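PDB 5VM2: alcohol dehydrogenase from Escherichia coli, which probably oxidises alcohols with NAD or NADP as acceptor, as zinc-containing dehydrogenases of its family do, although its own substrate is unknown. Local coordinates for residues V87-G92 against S134-L139; K171-G176 against D239-T244; P22-D27 against V71-S76; A154-H159 against F291-R296. All coordinates share one frame; numbering follows the deposited sequence.

Contact 1 (V87-G92 against S134-L139); sequences VNIEPG and SFTYKL
The ring of Phe-135 carries the carboxylate of Glu-90 at its edge, Glu-90 CD lying 3.7 Å from Phe-135 CD2 close to the ring plane, while the carbonyl oxygen of Gly-92 sits over one face. Carboxylate and ring stand almost upright to each other, 83° apart. Against the phenol of Tyr-137 the same carboxylate is only 21° from coplanar, and Tyr-137 OH donates to Glu-90 OE1 over 2.7 Å, approaching nearly along the C-O bond of its acceptor. Glu-90 reaches this far because CG stands anti to the backbone N (chi1 -175°) and the chain runs on extended, its CB 3.6 Å from Tyr-137 CE1. Nearer the root of that tyrosine, Asn-88 OD1 meets Tyr-137 CB at 3.3 Å. Asn-88 ND2 touches Leu-139 CD2 but makes its hydrogen bond with Gly-148 O of helix 145-163. On the face of Val-87 and Ile-89, Thr-136 CG2 packs 3.5 Å from Val-87 CB, while Thr-136 OG1 hydrogen-bonds Pro-132 O.

These groups project from an antiparallel strand pair of the GroES-like domain. Asn-88 and Tyr-137 form its hydrogen-bonded pair, each N donating to the other's O, and Glu-90 N extends the series to Phe-135 O at 2.8 Å. The chemistry illustrates how a buried acid is accommodated: Glu-90 OE1 is taken up by Tyr-137 and OE2 by Tyr-106, so two phenols on separate parts of the chain engage both oxygens and restrict the carboxylate's rotation.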
# COMPACT_ATOMS: atom_id res chain seq x y z
N VAL A 87 8.82 -13.17 9.22
CA VAL A 87 8.75 -11.73 9.42
C VAL A 87 8.24 -11.06 8.15
O VAL A 87 8.26 -11.64 7.06
CB VAL A 87 10.12 -11.13 9.80
CG1 VAL A 87 10.64 -11.70 11.11
CG2 VAL A 87 11.13 -11.38 8.68
N ASN A 88 7.79 -9.83 8.30
CA ASN A 88 7.65 -8.92 7.17
C ASN A 88 8.57 -7.73 7.40
O ASN A 88 9.20 -7.59 8.45
CB ASN A 88 6.19 -8.50 6.94
CG ASN A 88 5.60 -7.68 8.08
OD1 ASN A 88 6.31 -7.16 8.93
ND2 ASN A 88 4.28 -7.54 8.06
N ILE A 89 8.66 -6.85 6.40
CA ILE A 89 9.53 -5.69 6.49
C ILE A 89 8.71 -4.45 6.16
O ILE A 89 7.84 -4.47 5.28
CB ILE A 89 10.75 -5.81 5.56
CG1 ILE A 89 10.34 -5.84 4.09
CG2 ILE A 89 11.59 -7.05 5.91
CD1 ILE A 89 11.43 -5.35 3.17
N GLU A 90 8.97 -3.38 6.91
CA GLU A 90 8.49 -2.06 6.54
C GLU A 90 9.51 -1.46 5.57
O GLU A 90 10.66 -1.22 5.97
CB GLU A 90 8.34 -1.18 7.77
CG GLU A 90 7.73 0.18 7.48
CD GLU A 90 7.42 0.98 8.75
OE1 GLU A 90 7.35 0.38 9.84
OE2 GLU A 90 7.24 2.21 8.64
N PRO A 91 9.15 -1.22 4.31
CA PRO A 91 10.17 -0.98 3.28
C PRO A 91 10.74 0.43 3.26
O PRO A 91 11.63 0.70 2.43
CB PRO A 91 9.41 -1.27 1.97
CG PRO A 91 7.99 -0.97 2.29
CD PRO A 91 7.79 -1.34 3.74
N GLY A 92 10.28 1.34 4.11
CA GLY A 92 10.87 2.66 4.16
C GLY A 92 11.69 2.89 5.42
O GLY A 92 11.13 2.96 6.52
N SER A 134 15.23 -2.86 12.89
CA SER A 134 14.29 -1.87 13.41
C SER A 134 13.04 -1.72 12.56
O SER A 134 12.02 -1.24 13.06
CB SER A 134 14.99 -0.51 13.57
OG SER A 134 15.66 -0.14 12.38
N PHE A 135 13.08 -2.13 11.29
CA PHE A 135 11.90 -2.05 10.43
C PHE A 135 11.52 -3.43 9.89
O PHE A 135 11.02 -3.57 8.77
CB PHE A 135 12.12 -1.02 9.33
CG PHE A 135 12.12 0.38 9.86
CD1 PHE A 135 13.27 0.94 10.39
CD2 PHE A 135 10.94 1.11 9.93
CE1 PHE A 135 13.27 2.21 10.92
CE2 PHE A 135 10.92 2.39 10.46
CZ PHE A 135 12.09 2.94 10.96
N THR A 136 11.76 -4.44 10.72
CA THR A 136 11.30 -5.79 10.48
C THR A 136 10.39 -6.18 11.64
O THR A 136 10.61 -5.75 12.78
CB THR A 136 12.49 -6.75 10.37
OG1 THR A 136 13.30 -6.36 9.26
CG2 THR A 136 12.03 -8.19 10.19
N TYR A 137 9.39 -7.00 11.33
CA TYR A 137 8.35 -7.32 12.30
C TYR A 137 8.01 -8.80 12.23
O TYR A 137 7.74 -9.32 11.15
CB TYR A 137 7.09 -6.47 12.06
CG TYR A 137 7.35 -4.98 12.06
CD1 TYR A 137 7.82 -4.34 10.92
CD2 TYR A 137 7.15 -4.22 13.20
CE1 TYR A 137 8.07 -2.99 10.91
CE2 TYR A 137 7.40 -2.85 13.20
CZ TYR A 137 7.86 -2.25 12.05
OH TYR A 137 8.12 -0.89 12.04
N LYS A 138 8.02 -9.46 13.38
CA LYS A 138 7.69 -10.87 13.40
C LYS A 138 6.20 -11.06 13.17
O LYS A 138 5.37 -10.32 13.70
CB LYS A 138 8.10 -11.49 14.74
CG LYS A 138 7.31 -12.71 15.13
CD LYS A 138 7.89 -13.92 14.44
CE LYS A 138 7.68 -15.20 15.22
NZ LYS A 138 8.34 -16.29 14.50
N LEU A 139 5.87 -12.06 12.38
CA LEU A 139 4.47 -12.35 12.14
C LEU A 139 3.91 -13.24 13.25
O LEU A 139 4.60 -14.15 13.71
CB LEU A 139 4.29 -13.04 10.79
CG LEU A 139 4.88 -12.30 9.59
CD1 LEU A 139 4.83 -13.18 8.35
CD2 LEU A 139 4.14 -10.99 9.36

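Contact 2 (K171-G176 against D239-T244); sequences KIIILG and DIVFET
Phe-242 and the isoleucines Ile-172 and Ile-174 meet on one face of the parallel sheet of a Rossmann-type dinucleotide-binding domain, where strands 171-175 and 238-243 lie side by side at its centre. From Phe-242 CB, 4.2 Å from Ile-174 CG1, the side chain sets out with CG anti to its carbonyl carbon (chi1 -66°). CD1 then passes 4.0 Å from Ile-174 CG1 and reaches Ile-172 CG2. The next atom, CE1, is 3.7 Å from Ile-172 CG2, so this methyl abuts the ring edge in its plane rather than a face; Ile-172 CD1 lies a little farther from CE1. The ring also touches Thr-184 and Cys-188 of helix 179-190 and Met-265 and Val-267 of the adjoining strand, wedged between helix and sheet.

On the opposite face Leu-175 CD1 rests on Val-241 CG1 at 4.0 Å. The backbones march in parallel register, with Phe-242 N donating to Ile-173 O and Phe-242 O accepting from Leu-175 N, both nearly straight. At the start of the pair Lys-171 N donates to Asp-239 OD1 at 2.8 Å, lying above the carboxylate plane rather than in it. At the other end Gly-176, directly after Leu-175, opens a sequence consistent with the glycine-rich GxGxxG turn. Leu-175 O accepts two bonds from one residue: Thr-244 N comes nearly head-on, whereas Thr-244 OG1, 2.8 Å from Leu-175 O, donates from above the carbonyl plane.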
# COMPACT_ATOMS: atom_id res chain seq x y z
N LYS A 171 -19.52 9.81 9.25
CA LYS A 171 -19.95 9.18 8.01
C LYS A 171 -18.83 9.30 6.99
O LYS A 171 -18.26 10.39 6.82
CB LYS A 171 -21.22 9.83 7.47
CG LYS A 171 -22.42 9.68 8.38
CD LYS A 171 -23.69 10.11 7.68
CE LYS A 171 -24.02 9.19 6.52
NZ LYS A 171 -24.53 7.87 6.97
N ILE A 172 -18.51 8.20 6.32
CA ILE A 172 -17.31 8.11 5.49
C ILE A 172 -17.70 7.72 4.07
O ILE A 172 -18.55 6.85 3.86
CB ILE A 172 -16.32 7.11 6.11
CG1 ILE A 172 -15.83 7.64 7.46
CG2 ILE A 172 -15.13 6.86 5.18
CD1 ILE A 172 -14.70 6.87 8.05
N ILE A 173 -17.07 8.39 3.10
CA ILE A 173 -17.16 8.03 1.69
C ILE A 173 -15.75 7.70 1.22
O ILE A 173 -14.83 8.51 1.39
CB ILE A 173 -17.75 9.17 0.85
CG1 ILE A 173 -19.19 9.46 1.27
CG2 ILE A 173 -17.70 8.80 -0.63
CD1 ILE A 173 -19.79 10.68 0.59
N ILE A 174 -15.59 6.53 0.63
CA ILE A 174 -14.33 6.10 0.05
C ILE A 174 -14.49 6.06 -1.46
O ILE A 174 -15.29 5.28 -1.99
CB ILE A 174 -13.89 4.74 0.62
CG1 ILE A 174 -13.60 4.89 2.11
CG2 ILE A 174 -12.67 4.22 -0.13
CD1 ILE A 174 -13.31 3.61 2.80
N LEU A 175 -13.74 6.90 -2.16
CA LEU A 175 -13.75 6.93 -3.62
C LEU A 175 -12.68 5.97 -4.12
O LEU A 175 -11.48 6.26 -4.01
CB LEU A 175 -13.53 8.35 -4.14
CG LEU A 175 -14.54 9.40 -3.66
CD1 LEU A 175 -14.20 10.76 -4.26
CD2 LEU A 175 -15.96 9.00 -4.01
N GLY A 176 -13.11 4.83 -4.63
CA GLY A 176 -12.17 3.82 -5.10
C GLY A 176 -12.25 2.56 -4.28
O GLY A 176 -12.13 2.59 -3.05
N ASP A 239 -18.47 13.26 6.76
CA ASP A 239 -17.44 13.76 7.66
C ASP A 239 -16.05 13.65 7.03
O ASP A 239 -15.22 14.56 7.17
CB ASP A 239 -17.46 13.00 8.98
CG ASP A 239 -18.73 13.24 9.77
OD1 ASP A 239 -19.76 12.61 9.45
OD2 ASP A 239 -18.68 14.06 10.71
N ILE A 240 -15.77 12.53 6.37
CA ILE A 240 -14.47 12.27 5.78
C ILE A 240 -14.69 11.67 4.41
O ILE A 240 -15.49 10.74 4.26
CB ILE A 240 -13.62 11.31 6.64
CG1 ILE A 240 -13.46 11.83 8.08
CG2 ILE A 240 -12.27 11.09 6.00
CD1 ILE A 240 -13.15 10.73 9.09
N VAL A 241 -14.00 12.20 3.40
CA VAL A 241 -13.98 11.60 2.07
C VAL A 241 -12.55 11.17 1.80
O VAL A 241 -11.62 11.99 1.86
CB VAL A 241 -14.47 12.56 0.99
CG1 VAL A 241 -14.48 11.85 -0.37
CG2 VAL A 241 -15.85 13.10 1.32
N PHE A 242 -12.37 9.88 1.52
CA PHE A 242 -11.08 9.35 1.11
C PHE A 242 -11.05 9.23 -0.40
O PHE A 242 -11.96 8.64 -1.00
CB PHE A 242 -10.82 7.98 1.74
CG PHE A 242 -10.66 8.00 3.22
CD1 PHE A 242 -11.77 7.85 4.05
CD2 PHE A 242 -9.42 8.18 3.79
CE1 PHE A 242 -11.62 7.87 5.44
CE2 PHE A 242 -9.27 8.21 5.17
CZ PHE A 242 -10.37 8.05 5.99
N GLU A 243 -10.02 9.80 -1.02
CA GLU A 243 -9.76 9.60 -2.44
C GLU A 243 -8.61 8.60 -2.56
O GLU A 243 -7.50 8.87 -2.10
CB GLU A 243 -9.42 10.92 -3.12
CG GLU A 243 -9.59 10.90 -4.63
CD GLU A 243 -8.48 10.13 -5.32
OE1 GLU A 243 -8.78 9.43 -6.31
OE2 GLU A 243 -7.32 10.23 -4.88
N THR A 244 -8.88 7.45 -3.17
CA THR A 244 -7.94 6.34 -3.16
C THR A 244 -7.60 5.80 -4.54
O THR A 244 -6.65 5.02 -4.66
CB THR A 244 -8.47 5.18 -2.30
OG1 THR A 244 -9.55 4.54 -2.98
CG2 THR A 244 -8.95 5.68 -0.95

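Contact 3 (P22-D27 against V71-S76); sequences PVPKED and VVAVGS
Pro-24 and Ala-73 turn their side chains toward each other, and Pro-24 CG comes to 4.4 Å from Ala-73 CB, a light apolar touch at the surface of the GroES-like domain. The CB of the same proline faces the backbone at the strand's end, 4.0 Å from Gly-75 N. The neighbours on each chain point elsewhere: Lys-25 and Val-74 both direct CB away from the contact, which leaves their main chains to do the meeting.

Farther along, Glu-26 and Ser-76 set their CB atoms off along the interface rather than across it. Ser-76 OG takes the position between its backbone N and carbonyl carbon (chi1 65°), which brings it 3.4 Å from Glu-26 CB. The carboxylate of Glu-26 stretches onward on an extended chain, with Glu-26 OE2 remaining 3.9 Å from Ser-76 OG. Between the two side-chain pairs the backbones close in, the CA atoms of Glu-26 and Gly-75 being 3.8 Å apart. Having no side chain, Gly-75 can present CA directly to Lys-25 O at 3.2 Å in a C-H...O contact. No conventional hydrogen bond joins the two segments; a backbone bond between Glu-26 and Arg-77 ties the loop just beyond.

In the fold, residues 22-27 form the loop leading from strand 13-19 into strand 28-37, while 71-76 end strand 67-74, antiparallel to 28-37. Val-72 and Ala-73 make a classic beta bulge opposite Leu-30, and Pro-24 packs on both Leu-30 and Cys-130 of strand 128-132.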
# COMPACT_ATOMS: atom_id res chain seq x y z
N PRO A 22 23.31 -11.34 -0.09
CA PRO A 22 23.82 -10.23 0.70
C PRO A 22 24.26 -10.70 2.08
O PRO A 22 23.78 -11.70 2.61
CB PRO A 22 22.63 -9.27 0.79
CG PRO A 22 21.62 -9.77 -0.20
CD PRO A 22 21.86 -11.24 -0.32
N VAL A 23 25.20 -9.96 2.66
CA VAL A 23 25.69 -10.21 4.01
C VAL A 23 25.04 -9.19 4.93
O VAL A 23 25.19 -7.98 4.70
CB VAL A 23 27.22 -10.13 4.08
CG1 VAL A 23 27.68 -10.09 5.52
CG2 VAL A 23 27.84 -11.30 3.34
N PRO A 24 24.32 -9.62 5.97
CA PRO A 24 23.66 -8.65 6.85
C PRO A 24 24.68 -7.83 7.63
O PRO A 24 25.64 -8.38 8.18
CB PRO A 24 22.80 -9.52 7.78
CG PRO A 24 23.07 -10.96 7.39
CD PRO A 24 24.28 -10.98 6.52
N LYS A 25 24.47 -6.52 7.66
CA LYS A 25 25.21 -5.69 8.60
C LYS A 25 24.82 -6.08 10.02
O LYS A 25 23.89 -6.86 10.26
CB LYS A 25 24.94 -4.21 8.33
CG LYS A 25 25.10 -3.78 6.88
CD LYS A 25 26.54 -3.40 6.55
CE LYS A 25 26.61 -2.64 5.24
NZ LYS A 25 25.93 -3.36 4.13
N GLU A 26 25.54 -5.52 10.99
CA GLU A 26 25.40 -6.00 12.37
C GLU A 26 24.03 -5.69 12.97
O GLU A 26 23.68 -6.29 13.99
CB GLU A 26 26.50 -5.40 13.25
CG GLU A 26 26.48 -3.89 13.35
CD GLU A 26 27.35 -3.39 14.48
OE1 GLU A 26 27.14 -2.24 14.91
OE2 GLU A 26 28.22 -4.15 14.95
N ASP A 27 23.25 -4.79 12.37
CA ASP A 27 21.92 -4.48 12.87
C ASP A 27 20.82 -4.98 11.94
O ASP A 27 19.66 -4.56 12.09
CB ASP A 27 21.77 -2.97 13.10
CG ASP A 27 21.73 -2.18 11.81
OD1 ASP A 27 22.55 -2.47 10.91
OD2 ASP A 27 20.88 -1.28 11.69
N VAL A 71 13.58 -15.39 8.44
CA VAL A 71 14.94 -14.99 8.76
C VAL A 71 15.89 -16.16 8.56
O VAL A 71 15.66 -17.26 9.07
CB VAL A 71 15.02 -14.45 10.19
CG1 VAL A 71 16.44 -14.00 10.52
CG2 VAL A 71 14.03 -13.31 10.39
N VAL A 72 16.96 -15.93 7.80
CA VAL A 72 17.97 -16.95 7.58
C VAL A 72 19.21 -16.70 8.43
O VAL A 72 19.75 -17.63 9.03
CB VAL A 72 18.33 -17.01 6.07
CG1 VAL A 72 19.67 -17.70 5.87
CG2 VAL A 72 17.23 -17.73 5.30
N ALA A 73 19.65 -15.45 8.54
CA ALA A 73 20.76 -15.08 9.41
C ALA A 73 20.48 -13.71 9.99
O ALA A 73 19.58 -12.99 9.53
CB ALA A 73 22.10 -15.10 8.66
N VAL A 74 21.23 -13.34 11.02
CA VAL A 74 21.12 -12.01 11.62
C VAL A 74 22.52 -11.44 11.82
O VAL A 74 23.49 -12.18 12.01
CB VAL A 74 20.35 -12.03 12.96
CG1 VAL A 74 18.92 -12.50 12.75
CG2 VAL A 74 21.07 -12.90 13.99
N GLY A 75 22.60 -10.12 11.78
CA GLY A 75 23.83 -9.43 12.12
C GLY A 75 24.17 -9.59 13.59
O GLY A 75 23.34 -9.96 14.43
N SER A 76 25.43 -9.28 13.91
CA SER A 76 26.00 -9.62 15.21
C SER A 76 25.36 -8.87 16.37
O SER A 76 25.56 -9.27 17.52
CB SER A 76 27.50 -9.36 15.20
OG SER A 76 27.79 -7.99 15.04

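Contact 4 (A154-H159 against F291-R296); sequences AAVGMH and FRYANR
Residues 154-159, within helix 145-163, lie against an irregular loop, with the CA atoms of Val-156 and Arg-292 5.2 Å apart and those of His-159 and Tyr-293 almost as close. A water bridges the two segments, donating to Val-156 O at 2.7 Å and to Arg-292 O at 2.6 Å, so two backbone carbonyls of different segments share one donor molecule.

His-159 is the pivot among the side chains. Its CG lies anti to the backbone N (chi1 -177°), directing the imidazole into the loop, where Tyr-293 CA sits over one face in a CH-pi contact, 3.8 Å from the ring centroid. At the ring edge Arg-296 NE donates to His-159 ND1 over 2.7 Å with an angle of 159°. The bond lies close to both planes, although ring and guanidinium are themselves turned 57° apart. On the preceding helical turn, Val-156 CG2 meets the edge of the Tyr-293 ring 3.7 Å from CD2, while Ala-155 CB approaches the same CD2 obliquely at 3.9 Å.

The phenol oxygen of Tyr-293 hydrogen-bonds Glu-152, which with His-65 and Glu-66 binds the magnesium ion; the loop thus supplies a second-shell partner to a metal ligand. This site probably corresponds to the catalytic zinc position of related dehydrogenases. Accepting from an arginine, ND1 of His-159 should itself carry no proton, consistent with a neutral imidazole that keeps its hydrogen on NE2, a form that the neighbouring positive guanidinium would also be expected to promote.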
# COMPACT_ATOMS: atom_id res chain seq x y z
N ALA A 154 -2.09 -2.63 3.60
CA ALA A 154 -3.03 -2.43 4.70
C ALA A 154 -2.57 -1.29 5.61
O ALA A 154 -3.39 -0.51 6.10
CB ALA A 154 -3.19 -3.72 5.50
N ALA A 155 -1.26 -1.18 5.82
CA ALA A 155 -0.71 -0.08 6.61
C ALA A 155 -0.98 1.27 5.95
O ALA A 155 -1.16 2.27 6.65
CB ALA A 155 0.79 -0.28 6.82
N VAL A 156 -0.99 1.31 4.62
CA VAL A 156 -1.34 2.54 3.90
C VAL A 156 -2.75 2.99 4.27
O VAL A 156 -2.98 4.17 4.57
CB VAL A 156 -1.20 2.32 2.38
CG1 VAL A 156 -1.76 3.52 1.62
CG2 VAL A 156 0.25 2.07 2.00
N GLY A 157 -3.71 2.06 4.23
CA GLY A 157 -5.07 2.41 4.59
C GLY A 157 -5.21 2.71 6.07
O GLY A 157 -5.99 3.59 6.46
N MET A 158 -4.47 1.99 6.91
CA MET A 158 -4.51 2.25 8.34
C MET A 158 -4.02 3.65 8.67
O MET A 158 -4.62 4.35 9.49
CB MET A 158 -3.69 1.20 9.09
CG MET A 158 -3.88 1.22 10.60
SD MET A 158 -5.53 0.69 11.14
CE MET A 158 -5.77 -0.72 10.08
N HIS A 159 -2.93 4.08 8.02
CA HIS A 159 -2.38 5.41 8.25
C HIS A 159 -3.37 6.49 7.81
O HIS A 159 -3.52 7.51 8.49
CB HIS A 159 -1.05 5.52 7.49
CG HIS A 159 -0.33 6.82 7.70
ND1 HIS A 159 0.23 7.17 8.91
CD2 HIS A 159 -0.06 7.83 6.85
CE1 HIS A 159 0.80 8.36 8.79
NE2 HIS A 159 0.64 8.78 7.55
N PHE A 291 0.73 9.93 2.92
CA PHE A 291 1.95 9.40 2.31
C PHE A 291 2.43 8.17 3.08
O PHE A 291 2.98 8.30 4.18
CB PHE A 291 3.03 10.47 2.27
CG PHE A 291 4.20 10.11 1.42
CD1 PHE A 291 5.41 9.73 1.99
CD2 PHE A 291 4.10 10.15 0.03
CE1 PHE A 291 6.50 9.40 1.21
CE2 PHE A 291 5.19 9.82 -0.76
CZ PHE A 291 6.39 9.44 -0.18
N ARG A 292 2.26 6.99 2.48
CA ARG A 292 2.73 5.73 3.05
C ARG A 292 2.23 5.54 4.48
O ARG A 292 1.02 5.44 4.70
CB ARG A 292 4.26 5.66 2.99
CG ARG A 292 4.81 5.61 1.56
CD ARG A 292 6.33 5.68 1.53
NE ARG A 292 6.85 5.67 0.16
CZ ARG A 292 8.02 6.20 -0.19
NH1 ARG A 292 8.79 6.77 0.72
NH2 ARG A 292 8.42 6.15 -1.45
N TYR A 293 3.13 5.49 5.45
CA TYR A 293 2.74 5.12 6.81
C TYR A 293 3.86 5.51 7.75
O TYR A 293 5.03 5.56 7.36
CB TYR A 293 2.47 3.61 6.92
CG TYR A 293 3.30 2.86 5.92
CD1 TYR A 293 4.66 2.68 6.13
CD2 TYR A 293 2.74 2.39 4.74
CE1 TYR A 293 5.44 2.02 5.20
CE2 TYR A 293 3.52 1.74 3.81
CZ TYR A 293 4.86 1.56 4.05
OH TYR A 293 5.64 0.91 3.12
N ALA A 294 3.49 5.76 9.00
CA ALA A 294 4.45 5.93 10.09
C ALA A 294 3.87 5.27 11.33
O ALA A 294 2.74 5.57 11.71
CB ALA A 294 4.74 7.42 10.36
N ASN A 295 4.65 4.37 11.93
CA ASN A 295 4.31 3.69 13.18
C ASN A 295 2.98 2.93 13.10
O ASN A 295 2.27 2.80 14.10
CB ASN A 295 4.27 4.68 14.36
CG ASN A 295 5.47 5.61 14.38
OD1 ASN A 295 6.62 5.16 14.35
ND2 ASN A 295 5.22 6.91 14.43
N ARG A 296 2.67 2.36 11.93
CA ARG A 296 1.41 1.65 11.72
C ARG A 296 1.55 0.14 11.63
O ARG A 296 0.53 -0.55 11.64
CB ARG A 296 0.72 2.14 10.44
CG ARG A 296 0.67 3.64 10.28
CD ARG A 296 -0.06 4.33 11.44
NE ARG A 296 -0.30 5.74 11.12
CZ ARG A 296 -0.91 6.60 11.94
NH1 ARG A 296 -1.33 6.21 13.13
NH2 ARG A 296 -1.09 7.86 11.55
O HOH W 1 -1.21 5.98 3.53

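Read from the N terminus, the contacts join strands, helix and loops of a two-domain dehydrogenase in a simple order along the chain. Contact 3 closes first, and contact 1 follows in series; strands 67-74 and 86-89 are neighbours in one sheet, and the two contacts touch through Val-71 and Val-87. The chain then enters helix 145-163, where contact 4 opens. Contact 2 lies nested within that long loop, pairing central strands of the Rossmann sheet before contact 4 finally closes at 291-296. No two contacts cross. Contact 4 touches contact 1 through Tyr-293 and Pro-91, linking the GroES-like part to the helix and loop beside the metal site, whereas contacts 2 and 3 are centred about 42 Å apart.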